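Local coordinates for uncharacterized protein lp_2664 (Lactobacillus plantarum WCFS1, PDB 2PJQ), which is of unknown function but carries an HD domain, which suggests a metal-dependent phosphohydrolase, at residues L41-A46 against L55-A60. Sequence-based numbering, arbitrary orientation.
Sequences LARRLA and LTLAAA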
ATOM      1  N   LEU B  41       2.364  22.600   1.333  1.00 16.49           N
ATOM      2  CA  LEU B  41       0.932  22.793   1.618  1.00 13.92           C
ATOM      3  C   LEU B  41       0.768  23.761   2.792  1.00 13.11           C
ATOM      4  O   LEU B  41      -0.091  24.644   2.771  1.00 13.11           O
ATOM      5  CB  LEU B  41       0.266  21.460   1.987  1.00  8.10           C
ATOM      6  CG  LEU B  41      -0.173  20.461   0.914  1.00  7.87           C
ATOM      7  CD1 LEU B  41      -0.380  19.102   1.560  1.00  6.95           C
ATOM      8  CD2 LEU B  41      -1.457  20.937   0.242  1.00  4.76           C
ATOM      9  N   ALA B  42       1.595  23.573   3.821  1.00  5.47           N
ATOM     10  CA  ALA B  42       1.559  24.408   5.011  1.00  4.19           C
ATOM     11  C   ALA B  42       1.775  25.850   4.614  1.00  4.95           C
ATOM     12  O   ALA B  42       1.073  26.745   5.080  1.00  4.24           O
ATOM     13  CB  ALA B  42       2.642  23.974   5.985  1.00  3.72           C
ATOM     14  N   ARG B  43       2.747  26.066   3.733  1.00  9.30           N
ATOM     15  CA  ARG B  43       3.088  27.407   3.290  1.00  9.79           C
ATOM     16  C   ARG B  43       1.933  28.090   2.578  1.00  9.87           C
ATOM     17  O   ARG B  43       1.612  29.227   2.884  1.00 10.68           O
ATOM     18  CB  ARG B  43       4.329  27.358   2.404  1.00 14.41           C
ATOM     19  CG  ARG B  43       4.888  28.722   2.014  1.00 16.22           C
ATOM     20  CD  ARG B  43       6.018  28.552   0.994  1.00 16.47           C
ATOM     21  NE  ARG B  43       7.198  27.926   1.579  1.00 14.48           N
ATOM     22  CZ  ARG B  43       8.062  28.570   2.359  1.00 17.35           C
ATOM     23  NH1 ARG B  43       7.869  29.857   2.633  1.00 16.76           N
ATOM     24  NH2 ARG B  43       9.106  27.931   2.886  1.00 18.38           N
ATOM     25  N   ARG B  44       1.285  27.419   1.640  1.00  8.46           N
ATOM     26  CA  ARG B  44       0.173  28.074   0.972  1.00 10.76           C
ATOM     27  C   ARG B  44      -0.938  28.401   1.975  1.00 11.83           C
ATOM     28  O   ARG B  44      -1.420  29.534   2.041  1.00 12.11           O
ATOM     29  CB  ARG B  44      -0.408  27.210  -0.146  1.00 14.87           C
ATOM     30  CG  ARG B  44      -1.570  27.918  -0.810  1.00 17.72           C
ATOM     31  CD  ARG B  44      -2.475  27.022  -1.606  1.00 19.98           C
ATOM     32  NE  ARG B  44      -3.715  27.739  -1.879  1.00 24.99           N
ATOM     33  CZ  ARG B  44      -4.778  27.218  -2.490  1.00 27.04           C
ATOM     34  NH1 ARG B  44      -4.769  25.960  -2.909  1.00 28.74           N
ATOM     35  NH2 ARG B  44      -5.861  27.959  -2.674  1.00 29.19           N
ATOM     36  N   LEU B  45      -1.333  27.395   2.749  1.00 15.23           N
ATOM     37  CA  LEU B  45      -2.391  27.536   3.747  1.00 16.01           C
ATOM     38  C   LEU B  45      -2.094  28.614   4.780  1.00 15.79           C
ATOM     39  O   LEU B  45      -2.979  29.381   5.145  1.00 17.14           O
ATOM     40  CB  LEU B  45      -2.618  26.193   4.458  1.00 15.63           C
ATOM     41  CG  LEU B  45      -3.917  25.385   4.282  1.00 16.08           C
ATOM     42  CD1 LEU B  45      -4.415  25.367   2.831  1.00 12.58           C
ATOM     43  CD2 LEU B  45      -3.641  23.965   4.773  1.00 15.54           C
ATOM     44  N   ALA B  46      -0.857  28.670   5.259  1.00 14.77           N
ATOM     45  CA  ALA B  46      -0.502  29.669   6.257  1.00 16.42           C
ATOM     46  C   ALA B  46      -0.773  31.062   5.693  1.00 17.17           C
ATOM     47  O   ALA B  46      -1.427  31.895   6.333  1.00 15.59           O
ATOM     48  CB  ALA B  46       0.971  29.532   6.663  1.00 13.69           C
ATOM     49  N   LEU B  55       6.786  29.543  12.362  1.00  9.85           N
ATOM     50  CA  LEU B  55       6.407  28.652  13.447  1.00  7.42           C
ATOM     51  C   LEU B  55       5.727  27.471  12.775  1.00  9.20           C
ATOM     52  O   LEU B  55       5.991  26.312  13.109  1.00  8.97           O
ATOM     53  CB  LEU B  55       5.407  29.328  14.386  1.00  6.86           C
ATOM     54  CG  LEU B  55       5.121  28.772  15.789  1.00  5.13           C
ATOM     55  CD1 LEU B  55       3.767  29.291  16.251  1.00  1.16           C
ATOM     56  CD2 LEU B  55       5.118  27.262  15.806  1.00  4.62           C
ATOM     57  N   THR B  56       4.840  27.791  11.828  1.00  8.77           N
ATOM     58  CA  THR B  56       4.063  26.799  11.089  1.00  6.07           C
ATOM     59  C   THR B  56       4.920  25.726  10.432  1.00  6.33           C
ATOM     60  O   THR B  56       4.793  24.545  10.743  1.00  6.75           O
ATOM     61  CB  THR B  56       3.204  27.473   9.981  1.00  8.15           C
ATOM     62  OG1 THR B  56       2.283  28.388  10.577  1.00 11.35           O
ATOM     63  CG2 THR B  56       2.393  26.446   9.215  1.00  7.73           C
ATOM     64  N   LEU B  57       5.795  26.134   9.521  1.00  7.89           N
ATOM     65  CA  LEU B  57       6.618  25.168   8.812  1.00  7.08           C
ATOM     66  C   LEU B  57       7.453  24.389   9.794  1.00  6.48           C
ATOM     67  O   LEU B  57       7.584  23.172   9.668  1.00  5.77           O
ATOM     68  CB  LEU B  57       7.521  25.856   7.791  1.00  6.44           C
ATOM     69  CG  LEU B  57       6.785  26.796   6.849  1.00  7.40           C
ATOM     70  CD1 LEU B  57       7.744  27.313   5.803  1.00  9.34           C
ATOM     71  CD2 LEU B  57       5.615  26.061   6.209  1.00  9.46           C
ATOM     72  N   ALA B  58       8.016  25.100  10.768  1.00  6.51           N
ATOM     73  CA  ALA B  58       8.847  24.482  11.787  1.00  4.71           C
ATOM     74  C   ALA B  58       8.068  23.310  12.362  1.00  5.58           C
ATOM     75  O   ALA B  58       8.523  22.161  12.295  1.00  8.11           O
ATOM     76  CB  ALA B  58       9.177  25.481  12.864  1.00  1.00           C
ATOM     77  N   ALA B  59       6.875  23.590  12.890  1.00  2.72           N
ATOM     78  CA  ALA B  59       6.050  22.539  13.463  1.00  2.16           C
ATOM     79  C   ALA B  59       5.656  21.553  12.387  1.00  3.81           C
ATOM     80  O   ALA B  59       5.434  20.383  12.673  1.00  7.90           O
ATOM     81  CB  ALA B  59       4.801  23.125  14.125  1.00  1.00           C
ATOM     82  N   ALA B  60       5.555  22.010  11.147  1.00  1.00           N
ATOM     83  CA  ALA B  60       5.180  21.105  10.066  1.00  1.00           C
ATOM     84  C   ALA B  60       6.298  20.105   9.834  1.00  1.00           C
ATOM     85  O   ALA B  60       6.066  18.908   9.718  1.00  1.00           O
ATOM     86  CB  ALA B  60       4.920  21.884   8.808  1.00  5.77           C
TER
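An antiparallel helical hairpin of the HD domain brings Ala-42 of helix 32-49 against Leu-57 of helix 53-62. The axes of the two segments approach to 9.4 Å with no hydrogen bond between them, and their directions differ by 152°. Ala-42 meets three residues of the other helix. Its CB lies 3.6 Å from Leu-57 CD2 and also touches Thr-56 CG2 and Ala-60 CB. One turn further on, Ala-46 CB reaches the same Thr-56 methyl, CG2, at 4.2 Å. With OG1 beside the backbone nitrogen (chi1 -61°), Thr-56 turns this methyl to the opposing helix, where it serves both alanines. The hydroxyl OG1 is instead hydrogen-bonded to Asn-52 O, in the turn between the helices. Leu-57 divides its two methyls. CD2 packs on Ala-42, while CD1 lies over one face of the Arg-43 guanidinium, displaced toward its rim, with NH2 at 3.3 Å. A bend at chi3 (-69°) helps bring the arginine head over this methyl. Thr-56 also touches Glu-120 and Val-123 of helix 119-130. The Ala-60 side chain lies near, without touching, His-34, His-63, Asp-64 and Asp-128, which probably form the HD-type metal site; no metal is bound to them here. Alanines facing a leucine and a threonine methyl in an antiparallel pair are consistent with the all-helical HD-domain fold.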